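Local structure of peroxiredoxin (Mycobacterium tuberculosis, 5EPF) at residues P45-P50 with A85-V90; C57-R60 with E65-E68; G75-T78 with K83-K86; V128-T131 with V135-V138. The protein is a thiol-specific peroxidase that reduces hydrogen peroxide and organic hydroperoxides to water and alcohols, probably with thioredoxin as the reductant. All blocks are in the same frame, centred on the assembly; numbering follows the deposited sequence.

Contact 1. Residues P45-P50 with A85-V90; sequences PAAMTP and AKFAEV
Phe87 turns its ring off helix 81-91 with CG opposite the backbone N (chi1 -172°). This puts one face of the ring against the peptide between Ala47 and Met48, which stands on it with its nitrogen side nearest and its C=O directed away. Met48 swings CG away from its own carbonyl (chi1 -56°), so that this methylene lies over the CD1 side of the same face. Met48 N stands 3.6 Å above the plane, over the centre of the Phe87 ring. Both side chains sit over the rim of that face. Ala47 CB meets CD2 of Phe87 at 3.5 Å. Met48 CG meets CD1 of Phe87 at 3.6 Å, in one of two deposited conformers of the methionine. The Met48 and Phe87 chains run past each other in opposite directions. Ala46 to Thr49 form a type II turn, and Thr49 OG1 donates to Ala46 O at 3.0 Å within the carbonyl plane. Thr49 also holds the N-cap position of helix 50-61. The sequence fits the peroxiredoxin active-site motif, a proline and a threonine ahead of the peroxidatic cysteine, here Cys52. Around the phenylalanine, Phe93 packs edge-to-face, and Thr53 and Ala56 touch it from helix 50-61. No hydrogen bond links 45-50 to 85-90. The contact is mainly apolar packing, but the Met48 N-H faces the ring, consistent with a weak N-H...pi contribution.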
ATOM      1  N   PRO A  45      -6.437   7.428   0.074  1.00  8.05           N
ATOM      2  CA  PRO A  45      -6.651   8.717   0.771  1.00  9.11           C
ATOM      3  C   PRO A  45      -7.241   8.588   2.165  1.00  8.56           C
ATOM      4  O   PRO A  45      -6.795   9.276   3.090  1.00  8.43           O
ATOM      5  CB  PRO A  45      -7.561   9.512  -0.190  1.00 10.33           C
ATOM      6  CG  PRO A  45      -7.474   8.832  -1.506  1.00 11.90           C
ATOM      7  CD  PRO A  45      -6.981   7.430  -1.299  1.00  8.23           C
ATOM      8  N   ALA A  46      -8.253   7.744   2.336  1.00  8.05           N
ATOM      9  CA  ALA A  46      -9.040   7.788   3.562  1.00  8.50           C
ATOM     10  C   ALA A  46      -9.684   6.433   3.799  1.00  8.22           C
ATOM     11  O   ALA A  46     -10.561   6.008   3.037  1.00  9.70           O
ATOM     12  CB  ALA A  46     -10.105   8.885   3.490  1.00 10.22           C
ATOM     13  N   ALA A  47      -9.278   5.787   4.886  1.00  7.63           N
ATOM     14  CA  ALA A  47      -9.906   4.555   5.322  1.00  7.91           C
ATOM     15  C   ALA A  47     -11.413   4.725   5.430  1.00  8.36           C
ATOM     16  O   ALA A  47     -11.910   5.782   5.827  1.00  9.10           O
ATOM     17  CB  ALA A  47      -9.336   4.187   6.691  1.00  8.62           C
ATOM     18  N   MET A  48     -12.127   3.668   5.042  0.58  8.56           N
ATOM     19  CA  MET A  48     -13.556   3.456   5.218  0.58 10.26           C
ATOM     20  C   MET A  48     -14.434   4.212   4.227  0.58 10.30           C
ATOM     21  O   MET A  48     -15.637   4.010   4.260  0.58 10.38           O
ATOM     22  CB  MET A  48     -14.039   3.673   6.661  0.58 11.39           C
ATOM     23  CG  MET A  48     -13.284   2.784   7.630  0.58 12.00           C
ATOM     24  SD  MET A  48     -13.847   2.914   9.321  0.58 12.06           S
ATOM     25  CE  MET A  48     -15.583   2.464   9.144  0.58 12.70           C
ATOM     26  N   THR A  49     -13.882   5.040   3.353  1.00  9.67           N
ATOM     27  CA  THR A  49     -14.705   5.713   2.360  1.00 10.70           C
ATOM     28  C   THR A  49     -15.049   4.705   1.274  1.00 11.32           C
ATOM     29  O   THR A  49     -14.353   3.696   1.128  1.00 12.28           O
ATOM     30  CB  THR A  49     -13.986   6.907   1.735  1.00 13.91           C
ATOM     31  OG1 THR A  49     -12.818   6.448   1.048  1.00 17.44           O
ATOM     32  CG2 THR A  49     -13.647   7.944   2.810  1.00 16.12           C
ATOM     33  N   PRO A  50     -16.109   4.938   0.484  1.00 10.72           N
ATOM     34  CA  PRO A  50     -16.540   3.883  -0.457  1.00 11.31           C
ATOM     35  C   PRO A  50     -15.488   3.482  -1.482  1.00 11.10           C
ATOM     36  O   PRO A  50     -15.337   2.285  -1.760  1.00 11.44           O
ATOM     37  CB  PRO A  50     -17.815   4.473  -1.079  1.00 12.28           C
ATOM     38  CG  PRO A  50     -18.347   5.376   0.022  1.00 11.99           C
ATOM     39  CD  PRO A  50     -17.102   6.031   0.556  1.00 11.31           C
ATOM     40  N   ALA A  85      -7.331   0.241  12.411  1.00  8.95           N
ATOM     41  CA  ALA A  85      -7.764  -0.956  13.125  1.00  8.86           C
ATOM     42  C   ALA A  85      -9.236  -1.253  12.863  1.00  8.27           C
ATOM     43  O   ALA A  85      -9.611  -2.398  12.599  1.00  8.97           O
ATOM     44  CB  ALA A  85      -7.504  -0.809  14.626  1.00 10.42           C
ATOM     45  N   LYS A  86     -10.092  -0.228  12.941  1.00  8.58           N
ATOM     46  CA  LYS A  86     -11.519  -0.454  12.699  1.00  9.33           C
ATOM     47  C   LYS A  86     -11.791  -0.852  11.252  1.00  8.52           C
ATOM     48  O   LYS A  86     -12.617  -1.735  10.992  1.00  9.34           O
ATOM     49  CB  LYS A  86     -12.351   0.764  13.101  1.00 10.95           C
ATOM     50  CG  LYS A  86     -13.871   0.488  13.089  1.00 12.73           C
ATOM     51  CD  LYS A  86     -14.294  -0.746  13.919  1.00 13.41           C
ATOM     52  CE  LYS A  86     -14.010  -0.577  15.383  1.00 13.73           C
ATOM     53  NZ  LYS A  86     -14.591  -1.701  16.167  1.00 13.16           N
ATOM     54  N   PHE A  87     -11.120  -0.205  10.300  1.00  8.19           N
ATOM     55  CA  PHE A  87     -11.290  -0.533   8.885  1.00  8.49           C
ATOM     56  C   PHE A  87     -10.952  -2.001   8.646  1.00  7.99           C
ATOM     57  O   PHE A  87     -11.724  -2.743   8.020  1.00  8.06           O
ATOM     58  CB  PHE A  87     -10.339   0.382   8.109  1.00  8.74           C
ATOM     59  CG  PHE A  87     -10.468   0.369   6.598  1.00  8.50           C
ATOM     60  CD1 PHE A  87     -11.641   0.017   5.928  1.00  9.14           C
ATOM     61  CD2 PHE A  87      -9.374   0.799   5.845  1.00  8.76           C
ATOM     62  CE1 PHE A  87     -11.707   0.082   4.532  1.00 10.05           C
ATOM     63  CE2 PHE A  87      -9.431   0.853   4.460  1.00  9.34           C
ATOM     64  CZ  PHE A  87     -10.606   0.504   3.802  1.00  9.92           C
ATOM     65  N   ALA A  88      -9.802  -2.448   9.166  1.00  7.60           N
ATOM     66  CA  ALA A  88      -9.372  -3.836   8.953  1.00  8.44           C
ATOM     67  C   ALA A  88     -10.285  -4.830   9.675  1.00  9.24           C
ATOM     68  O   ALA A  88     -10.503  -5.948   9.190  1.00  9.97           O
ATOM     69  CB  ALA A  88      -7.920  -4.021   9.404  1.00  9.34           C
ATOM     70  N   GLU A  89     -10.795  -4.460  10.851  1.00  9.54           N
ATOM     71  CA  GLU A  89     -11.690  -5.350  11.592  1.00 11.24           C
ATOM     72  C   GLU A  89     -13.032  -5.490  10.882  1.00 11.10           C
ATOM     73  O   GLU A  89     -13.537  -6.603  10.698  1.00 12.46           O
ATOM     74  CB  GLU A  89     -11.902  -4.806  13.007  1.00 13.08           C
ATOM     75  CG  GLU A  89     -12.720  -5.707  13.915  1.00 14.24           C
ATOM     76  CD  GLU A  89     -13.094  -5.018  15.206  1.00 16.19           C
ATOM     77  OE1 GLU A  89     -12.913  -3.783  15.317  1.00 15.23           O
ATOM     78  OE2 GLU A  89     -13.601  -5.708  16.110  1.00 19.01           O
ATOM     79  N   VAL A  90     -13.624  -4.370  10.469  1.00 10.60           N
ATOM     80  CA  VAL A  90     -14.936  -4.407   9.825  1.00 10.59           C
ATOM     81  C   VAL A  90     -14.877  -5.140   8.489  1.00 10.38           C
ATOM     82  O   VAL A  90     -15.829  -5.838   8.107  1.00 11.60           O
ATOM     83  CB  VAL A  90     -15.476  -2.974   9.680  1.00 12.44           C
ATOM     84  CG1 VAL A  90     -16.713  -2.929   8.797  1.00 14.69           C
ATOM     85  CG2 VAL A  90     -15.754  -2.397  11.044  1.00 13.62           C
TER

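Contact 2. Residues C57-R60 with E65-E68; sequences CHFR and EFAE. With SO4 (sulfate ion), chain B.
Arg60 NH1 has two acceptors, a sulfate oxygen and the backbone O of Arg91. Its bond to O1 of the sulfate is 3.0 Å long and nearly straight, at 172°. Arg60 NH2 holds O3 of the same sulfate at 2.9 Å. The ion thus sits at the edge of the guanidinium, with its sulfur in the plane. Arg91 and Arg92 also bind it, so three arginines line one anion site. The sulfate probably comes from the crystallisation liquor. Cys57 SG lies above one face of the Arg60 guanidinium, 3.4 Å from its plane and toward the rim.

On the buried side, the two helices meet through Phe59 and Phe66. The planes differ by only 28°, but the rings are so far offset, with centroids 5.9 Å apart, that little of one lies over the other. The touch is made by CD1 of Phe59 and CE2 of Phe66, 4.0 Å apart. The chi1 of Phe59 (-86°) brings the CD1-CE1 side of its ring to Phe66, although its CB does not point there. Phe59 also stacks on Phe42, and both phenylalanines touch Val40 of strand 39-43. Ala149 of helix 145-158 packs on Phe59 as well. Cys57 is expected to pair with Cys52 in a redox-active disulfide, which is not formed in this structure. Two cysteines five residues apart in this region are consistent with the BCP/PrxQ subfamily of the thioredoxin-fold peroxiredoxins.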
ATOM      1  N   CYS A  57     -10.945  -3.904  -0.361  1.00  7.66           N
ATOM      2  CA  CYS A  57     -11.646  -5.183  -0.375  1.00  8.32           C
ATOM      3  C   CYS A  57     -11.282  -6.015  -1.600  1.00  8.17           C
ATOM      4  O   CYS A  57     -11.310  -7.251  -1.535  1.00  9.53           O
ATOM      5  CB  CYS A  57     -13.158  -4.969  -0.294  1.00  9.70           C
ATOM      6  SG  CYS A  57     -13.718  -4.473   1.356  1.00 10.55           S
ATOM      7  N   HIS A  58     -10.955  -5.370  -2.725  1.00  8.70           N
ATOM      8  CA  HIS A  58     -10.484  -6.126  -3.880  1.00  8.76           C
ATOM      9  C   HIS A  58      -9.127  -6.759  -3.590  1.00  7.78           C
ATOM     10  O   HIS A  58      -8.915  -7.938  -3.900  1.00  8.80           O
ATOM     11  CB  HIS A  58     -10.464  -5.225  -5.118  1.00  9.38           C
ATOM     12  CG  HIS A  58     -10.282  -5.968  -6.405  1.00  8.61           C
ATOM     13  ND1 HIS A  58     -11.063  -7.040  -6.769  1.00 10.30           N
ATOM     14  CD2 HIS A  58      -9.403  -5.785  -7.420  1.00  9.46           C
ATOM     15  CE1 HIS A  58     -10.683  -7.480  -7.957  1.00 10.44           C
ATOM     16  NE2 HIS A  58      -9.674  -6.738  -8.372  1.00 10.43           N
ATOM     17  N   PHE A  59      -8.220  -6.018  -2.933  1.00  7.46           N
ATOM     18  CA  PHE A  59      -6.981  -6.627  -2.448  1.00  7.31           C
ATOM     19  C   PHE A  59      -7.265  -7.794  -1.511  1.00  7.86           C
ATOM     20  O   PHE A  59      -6.632  -8.854  -1.623  1.00  8.43           O
ATOM     21  CB  PHE A  59      -6.110  -5.598  -1.735  1.00  7.18           C
ATOM     22  CG  PHE A  59      -5.217  -4.804  -2.658  1.00  7.29           C
ATOM     23  CD1 PHE A  59      -4.101  -5.390  -3.243  1.00  7.94           C
ATOM     24  CD2 PHE A  59      -5.483  -3.466  -2.944  1.00  6.94           C
ATOM     25  CE1 PHE A  59      -3.274  -4.659  -4.090  1.00  7.88           C
ATOM     26  CE2 PHE A  59      -4.665  -2.731  -3.794  1.00  7.19           C
ATOM     27  CZ  PHE A  59      -3.548  -3.344  -4.373  1.00  7.22           C
ATOM     28  N   ARG A  60      -8.214  -7.621  -0.582  1.00  7.83           N
ATOM     29  CA  ARG A  60      -8.575  -8.694   0.340  1.00  8.70           C
ATOM     30  C   ARG A  60      -9.010  -9.936  -0.420  1.00  8.78           C
ATOM     31  O   ARG A  60      -8.563 -11.055  -0.127  1.00  9.93           O
ATOM     32  CB  ARG A  60      -9.729  -8.225   1.227  1.00  8.69           C
ATOM     33  CG  ARG A  60     -10.256  -9.305   2.192  1.00  9.04           C
ATOM     34  CD  ARG A  60     -11.619  -8.901   2.747  1.00 10.51           C
ATOM     35  NE  ARG A  60     -12.607  -8.817   1.677  1.00 11.07           N
ATOM     36  CZ  ARG A  60     -13.801  -8.237   1.784  1.00 11.94           C
ATOM     37  NH1 ARG A  60     -14.178  -7.665   2.925  1.00 11.58           N
ATOM     38  NH2 ARG A  60     -14.615  -8.219   0.739  1.00 13.34           N
ATOM     39  N   GLU A  65      -4.506 -15.337  -4.886  1.00 15.14           N
ATOM     40  CA  GLU A  65      -3.758 -14.993  -6.092  1.00 14.29           C
ATOM     41  C   GLU A  65      -2.424 -14.329  -5.756  1.00 12.35           C
ATOM     42  O   GLU A  65      -1.394 -14.616  -6.387  1.00 12.61           O
ATOM     43  CB  GLU A  65      -4.603 -14.088  -6.980  1.00 14.48           C
ATOM     44  CG  GLU A  65      -5.826 -14.757  -7.618  1.00 16.39           C
ATOM     45  CD  GLU A  65      -7.052 -14.901  -6.707  1.00 18.27           C
ATOM     46  OE1 GLU A  65      -7.008 -14.605  -5.493  1.00 19.06           O
ATOM     47  OE2 GLU A  65      -8.091 -15.330  -7.230  1.00 20.83           O
ATOM     48  N   PHE A  66      -2.417 -13.433  -4.768  1.00 10.67           N
ATOM     49  CA  PHE A  66      -1.148 -12.845  -4.353  1.00 10.89           C
ATOM     50  C   PHE A  66      -0.248 -13.884  -3.703  1.00 12.62           C
ATOM     51  O   PHE A  66       0.959 -13.900  -3.950  1.00 12.95           O
ATOM     52  CB  PHE A  66      -1.352 -11.590  -3.496  1.00 11.65           C
ATOM     53  CG  PHE A  66      -1.750 -10.385  -4.309  1.00 11.35           C
ATOM     54  CD1 PHE A  66      -0.812  -9.718  -5.087  1.00 12.64           C
ATOM     55  CD2 PHE A  66      -3.058  -9.937  -4.331  1.00 11.59           C
ATOM     56  CE1 PHE A  66      -1.180  -8.613  -5.880  1.00 13.31           C
ATOM     57  CE2 PHE A  66      -3.429  -8.837  -5.109  1.00 11.90           C
ATOM     58  CZ  PHE A  66      -2.478  -8.168  -5.882  1.00 12.48           C
ATOM     59  N   ALA A  67      -0.818 -14.797  -2.920  1.00 14.46           N
ATOM     60  CA  ALA A  67      -0.003 -15.859  -2.342  1.00 17.03           C
ATOM     61  C   ALA A  67       0.606 -16.751  -3.421  1.00 18.14           C
ATOM     62  O   ALA A  67       1.749 -17.202  -3.285  1.00 18.70           O
ATOM     63  CB  ALA A  67      -0.817 -16.662  -1.336  1.00 18.20           C
ATOM     64  N   GLU A  68      -0.123 -16.989  -4.516  1.00 19.55           N
ATOM     65  CA  GLU A  68       0.411 -17.840  -5.580  1.00 22.21           C
ATOM     66  C   GLU A  68       1.674 -17.257  -6.206  1.00 20.84           C
ATOM     67  O   GLU A  68       2.556 -18.013  -6.634  1.00 21.51           O
ATOM     68  CB  GLU A  68      -0.632 -18.088  -6.666  1.00 25.78           C
ATOM     69  CG  GLU A  68      -0.182 -19.194  -7.624  1.00 29.88           C
ATOM     70  CD  GLU A  68      -0.793 -19.100  -9.007  1.00 33.63           C
ATOM     71  OE1 GLU A  68      -1.731 -18.299  -9.204  1.00 34.59           O
ATOM     72  OE2 GLU A  68      -0.331 -19.852  -9.897  1.00 35.68           O
TER
HETATM   73  S   SO4 B 200     -17.851  -6.837   2.581  1.00 15.05           S
HETATM   74  O1  SO4 B 200     -16.794  -6.240   3.383  1.00 13.92           O
HETATM   75  O2  SO4 B 200     -18.801  -5.798   2.126  1.00 18.28           O
HETATM   76  O3  SO4 B 200     -17.295  -7.513   1.405  1.00 16.90           O
HETATM   77  O4  SO4 B 200     -18.599  -7.799   3.395  1.00 17.25           O

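Contact 3. Residues G75-T78 with K83-K86; sequences GIST and KQAK
Gln84 lays its amide end against Ser77, with NE2 of Gln84 2.9 Å from OG of Ser77. The CD of Gln84 follows at 3.6 Å from the same OG. Behind the hydroxyl, CB of Ser77 is 4.0 Å from NE2 of Gln84. The glutamine leaves helix 81-91 directed at strand 72-77. A bend at its second torsion (chi2 -70°) then turns the amide across the end of the strand. The two CA atoms, of Ser77 and Gln84, are 8.6 Å apart, so the gap between helix and strand is bridged by side chains.

Both side chains also have polar partners beyond the two segments. Gln84 NE2 is hydrogen-bonded to Leu98 O, and Gln84 OE1 to Tyr44 OH. Both ends of the buried amide are therefore satisfied, which should fix its rotation. This is the inside of a beta-alpha-beta crossover: strand 72-77, helix 81-91 and strand 97-99 follow one another, and the two strands lie parallel and adjacent in the central sheet. Gln84 links the helix to the later strand through Leu98 while it leans on the earlier one at Ser77.

Ser77 OG is hydrogen-bonded to Asp79 OD2, and that carboxylate oxygen also bonds Ala47 N. On the strand itself, Ile76 sends its side chain to the other side of the sheet, onto Leu41 and Phe43. Ser77 and Gly75 pair by backbone with Leu98.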
ATOM      1  N   GLY A  75      -1.560  -1.989   2.868  1.00  6.21           N
ATOM      2  CA  GLY A  75      -2.197  -0.694   2.685  1.00  6.62           C
ATOM      3  C   GLY A  75      -1.518   0.363   3.528  1.00  6.30           C
ATOM      4  O   GLY A  75      -0.904   0.048   4.547  1.00  7.72           O
ATOM      5  N   ILE A  76      -1.644   1.625   3.123  1.00  6.80           N
ATOM      6  CA  ILE A  76      -1.011   2.719   3.853  1.00  6.85           C
ATOM      7  C   ILE A  76      -1.797   3.997   3.610  1.00  7.19           C
ATOM      8  O   ILE A  76      -2.243   4.277   2.488  1.00  7.24           O
ATOM      9  CB  ILE A  76       0.489   2.848   3.477  1.00  6.97           C
ATOM     10  CG1 ILE A  76       1.177   4.009   4.211  1.00  7.89           C
ATOM     11  CG2 ILE A  76       0.682   2.920   1.959  1.00  7.73           C
ATOM     12  CD1 ILE A  76       2.692   4.018   4.034  1.00  9.35           C
ATOM     13  N   SER A  77      -1.987   4.768   4.677  1.00  7.12           N
ATOM     14  CA  SER A  77      -2.592   6.092   4.552  1.00  7.49           C
ATOM     15  C   SER A  77      -2.138   6.926   5.746  1.00  6.98           C
ATOM     16  O   SER A  77      -1.450   6.431   6.642  1.00  8.18           O
ATOM     17  CB  SER A  77      -4.125   6.016   4.519  1.00  7.98           C
ATOM     18  OG  SER A  77      -4.588   5.704   5.829  1.00  8.04           O
ATOM     19  N   THR A  78      -2.572   8.188   5.781  1.00  8.14           N
ATOM     20  CA  THR A  78      -2.300   9.026   6.942  1.00  8.87           C
ATOM     21  C   THR A  78      -3.300   8.824   8.074  1.00  9.34           C
ATOM     22  O   THR A  78      -3.208   9.529   9.079  1.00 10.87           O
ATOM     23  CB  THR A  78      -2.265  10.506   6.548  1.00 10.11           C
ATOM     24  OG1 THR A  78      -3.525  10.873   5.970  1.00 11.24           O
ATOM     25  CG2 THR A  78      -1.126  10.783   5.575  1.00 11.67           C
ATOM     26  N   LYS A  83      -8.135   4.154  13.508  1.00  9.54           N
ATOM     27  CA  LYS A  83      -9.060   4.075  12.384  1.00  9.71           C
ATOM     28  C   LYS A  83      -8.684   2.943  11.439  1.00  8.94           C
ATOM     29  O   LYS A  83      -9.563   2.236  10.935  1.00  9.07           O
ATOM     30  CB  LYS A  83      -9.133   5.404  11.637  1.00  9.99           C
ATOM     31  CG  LYS A  83     -10.243   5.391  10.578  1.00 10.98           C
ATOM     32  CD  LYS A  83     -10.576   6.772  10.038  1.00 12.85           C
ATOM     33  CE  LYS A  83     -11.777   6.655   9.098  1.00 13.98           C
ATOM     34  NZ  LYS A  83     -12.338   7.959   8.713  1.00 16.17           N
ATOM     35  N   GLN A  84      -7.385   2.759  11.190  1.00  8.63           N
ATOM     36  CA  GLN A  84      -6.945   1.602  10.416  1.00  8.38           C
ATOM     37  C   GLN A  84      -7.409   0.311  11.074  1.00  8.75           C
ATOM     38  O   GLN A  84      -7.849  -0.617  10.387  1.00  8.76           O
ATOM     39  CB  GLN A  84      -5.417   1.587  10.269  1.00  8.50           C
ATOM     40  CG  GLN A  84      -4.750   2.836   9.671  1.00  8.71           C
ATOM     41  CD  GLN A  84      -5.016   3.037   8.190  1.00  8.64           C
ATOM     42  OE1 GLN A  84      -6.152   2.959   7.723  1.00  8.70           O
ATOM     43  NE2 GLN A  84      -3.959   3.320   7.442  1.00 10.38           N
ATOM     44  N   ALA A  85      -7.331   0.241  12.411  1.00  8.95           N
ATOM     45  CA  ALA A  85      -7.764  -0.956  13.125  1.00  8.86           C
ATOM     46  C   ALA A  85      -9.236  -1.253  12.863  1.00  8.27           C
ATOM     47  O   ALA A  85      -9.611  -2.398  12.599  1.00  8.97           O
ATOM     48  CB  ALA A  85      -7.504  -0.809  14.626  1.00 10.42           C
ATOM     49  N   LYS A  86     -10.092  -0.228  12.941  1.00  8.58           N
ATOM     50  CA  LYS A  86     -11.519  -0.454  12.699  1.00  9.33           C
ATOM     51  C   LYS A  86     -11.791  -0.852  11.252  1.00  8.52           C
ATOM     52  O   LYS A  86     -12.617  -1.735  10.992  1.00  9.34           O
ATOM     53  CB  LYS A  86     -12.351   0.764  13.101  1.00 10.95           C
ATOM     54  CG  LYS A  86     -13.871   0.488  13.089  1.00 12.73           C
ATOM     55  CD  LYS A  86     -14.294  -0.746  13.919  1.00 13.41           C
ATOM     56  CE  LYS A  86     -14.010  -0.577  15.383  1.00 13.73           C
ATOM     57  NZ  LYS A  86     -14.591  -1.701  16.167  1.00 13.16           N
TER

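Contact 4. Residues V128-T131 with V135-V138; sequences VIDT and VLDV
Val128 and Leu136 meet with their side chains at about a right angle. Val128 CG1 lies 4.0 Å from Leu136 CB. The other methyl of Val128, CG2, turns to the neighbouring residue and comes 3.9 Å from Asp137 CB, where the side chains meet at a slant. Leu136 slants across to the other strand toward the turn, meeting the Asp130 side chain at an oblique angle. Its CG is set opposite its carbonyl carbon (chi1 -62°), and this carries CD1 to 3.8 Å from Asp130 CB.

The backbones themselves are joined by two bonds, both at Val128. Val128 N donates to Asp137 O at 2.9 Å, and Leu136 N donates to Val128 O at 2.7 Å. Each is fairly straight, with angles of 168° and 165° at the hydrogen. The CA of Val135 makes a further CH contact to Val128 O, at 3.5 Å. Leu136 and Asp137 opposite Val128 fit a classic beta bulge, although Asp137 N does not complete its bond. Ile129 and Val135 form a non-hydrogen-bonded antiparallel pair nearer the turn. Strands 125-129 and 135-139 make the hairpin that ends the central sheet, 135-139 being its outermost strand on that side.

Asp130 OD1 accepts Thr131 N at 2.8 Å, from above the carboxylate plane. Asp137 OD2 binds Thr155 OG1 of helix 145-158, the helix that also packs on Val128. The buried N of Asp137 has no partner in the model. The irregular pairing thus seems to cost one backbone bond, while the apolar contacts of Val128 and Leu136 continue across it.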
ATOM      1  N   VAL A 128       4.414  -1.422  -6.684  1.00  6.29           N
ATOM      2  CA  VAL A 128       4.831  -2.819  -6.568  1.00  6.56           C
ATOM      3  C   VAL A 128       6.339  -2.807  -6.338  1.00  6.46           C
ATOM      4  O   VAL A 128       7.094  -2.313  -7.187  1.00  7.74           O
ATOM      5  CB  VAL A 128       4.467  -3.618  -7.830  1.00  7.72           C
ATOM      6  CG1 VAL A 128       4.875  -5.070  -7.672  1.00  8.72           C
ATOM      7  CG2 VAL A 128       2.992  -3.486  -8.163  1.00  8.61           C
ATOM      8  N   ILE A 129       6.774  -3.295  -5.177  1.00  6.98           N
ATOM      9  CA  ILE A 129       8.159  -3.164  -4.721  1.00  7.61           C
ATOM     10  C   ILE A 129       8.794  -4.549  -4.637  1.00  8.25           C
ATOM     11  O   ILE A 129       8.288  -5.429  -3.931  1.00  8.69           O
ATOM     12  CB  ILE A 129       8.223  -2.460  -3.356  1.00  7.72           C
ATOM     13  CG1 ILE A 129       7.492  -1.099  -3.403  1.00  8.65           C
ATOM     14  CG2 ILE A 129       9.698  -2.334  -2.881  1.00  8.91           C
ATOM     15  CD1 ILE A 129       7.290  -0.455  -2.035  1.00  9.35           C
ATOM     16  N   ASP A 130       9.912  -4.745  -5.341  1.00  8.30           N
ATOM     17  CA  ASP A 130      10.574  -6.039  -5.328  1.00  9.00           C
ATOM     18  C   ASP A 130      11.408  -6.192  -4.048  1.00 10.17           C
ATOM     19  O   ASP A 130      11.594  -5.249  -3.272  1.00 10.45           O
ATOM     20  CB  ASP A 130      11.489  -6.166  -6.552  1.00 10.33           C
ATOM     21  CG  ASP A 130      11.684  -7.604  -7.025  1.00 12.01           C
ATOM     22  OD1 ASP A 130      11.306  -8.561  -6.306  1.00 12.40           O
ATOM     23  OD2 ASP A 130      12.241  -7.749  -8.141  1.00 13.87           O
ATOM     24  N   THR A 131      11.959  -7.399  -3.851  1.00 10.71           N
ATOM     25  CA  THR A 131      12.676  -7.706  -2.611  1.00 12.10           C
ATOM     26  C   THR A 131      13.963  -6.910  -2.461  1.00 13.54           C
ATOM     27  O   THR A 131      14.449  -6.755  -1.334  1.00 14.81           O
ATOM     28  CB  THR A 131      12.954  -9.209  -2.476  1.00 13.67           C
ATOM     29  OG1 THR A 131      13.705  -9.669  -3.599  1.00 16.34           O
ATOM     30  CG2 THR A 131      11.662  -9.980  -2.392  1.00 13.51           C
ATOM     31  N   VAL A 135      11.253  -0.483  -7.607  1.00  8.32           N
ATOM     32  CA  VAL A 135       9.862  -0.330  -8.029  1.00  8.77           C
ATOM     33  C   VAL A 135       9.640  -1.083  -9.343  1.00  8.50           C
ATOM     34  O   VAL A 135      10.291  -0.804 -10.357  1.00  9.23           O
ATOM     35  CB  VAL A 135       9.487   1.154  -8.166  1.00  9.00           C
ATOM     36  CG1 VAL A 135       8.046   1.307  -8.611  1.00  8.97           C
ATOM     37  CG2 VAL A 135       9.713   1.907  -6.862  1.00 10.69           C
ATOM     38  N   LEU A 136       8.717  -2.048  -9.325  1.00  8.30           N
ATOM     39  CA  LEU A 136       8.367  -2.850 -10.494  1.00  8.61           C
ATOM     40  C   LEU A 136       7.205  -2.265 -11.284  1.00  8.93           C
ATOM     41  O   LEU A 136       7.084  -2.535 -12.485  1.00 10.03           O
ATOM     42  CB  LEU A 136       7.976  -4.259 -10.054  1.00  8.84           C
ATOM     43  CG  LEU A 136       9.058  -5.064  -9.346  1.00  9.71           C
ATOM     44  CD1 LEU A 136       8.493  -6.394  -8.873  1.00 11.40           C
ATOM     45  CD2 LEU A 136      10.272  -5.252 -10.261  1.00 11.35           C
ATOM     46  N   ASP A 137       6.325  -1.507 -10.635  1.00  8.77           N
ATOM     47  CA  ASP A 137       5.157  -0.937 -11.305  1.00  8.37           C
ATOM     48  C   ASP A 137       4.577   0.136 -10.398  1.00  8.27           C
ATOM     49  O   ASP A 137       4.770   0.097  -9.185  1.00  8.45           O
ATOM     50  CB  ASP A 137       4.108  -2.028 -11.592  1.00  9.67           C
ATOM     51  CG  ASP A 137       3.110  -1.651 -12.684  1.00 11.65           C
ATOM     52  OD1 ASP A 137       3.262  -0.613 -13.353  1.00 13.68           O
ATOM     53  OD2 ASP A 137       2.154  -2.433 -12.854  1.00 12.95           O
ATOM     54  N   VAL A 138       3.892   1.100 -11.006  1.00  8.28           N
ATOM     55  CA  VAL A 138       3.164   2.156 -10.308  1.00  8.30           C
ATOM     56  C   VAL A 138       1.781   2.272 -10.936  1.00  9.13           C
ATOM     57  O   VAL A 138       1.665   2.376 -12.163  1.00 11.71           O
ATOM     58  CB  VAL A 138       3.888   3.517 -10.376  1.00  9.41           C
ATOM     59  CG1 VAL A 138       3.112   4.571  -9.582  1.00 10.25           C
ATOM     60  CG2 VAL A 138       5.329   3.401  -9.865  1.00 10.05           C
TER

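Contacts 1 and 3 share helix 81-91 and touch each other, with centres about 6 Å apart. Contact 3 is buried and largely polar. Contact 1 is apolar and partly exposed at its methionine. Together they set the loop before Cys52 and the strand end beside it on one helix. Contact 2 is a buried aromatic pair between helices 50-61 and 63-68, while Arg60, on the side of the first helix away from the second, binds a sulfate. Contact 4 is a backbone-bonded hairpin, partly buried, with Val128 and Val135 inside and Asp130, Leu136 and Asp137 partly exposed. It lies across the chain's centre from contacts 1 and 3, yet shares the central sheet with contact 3.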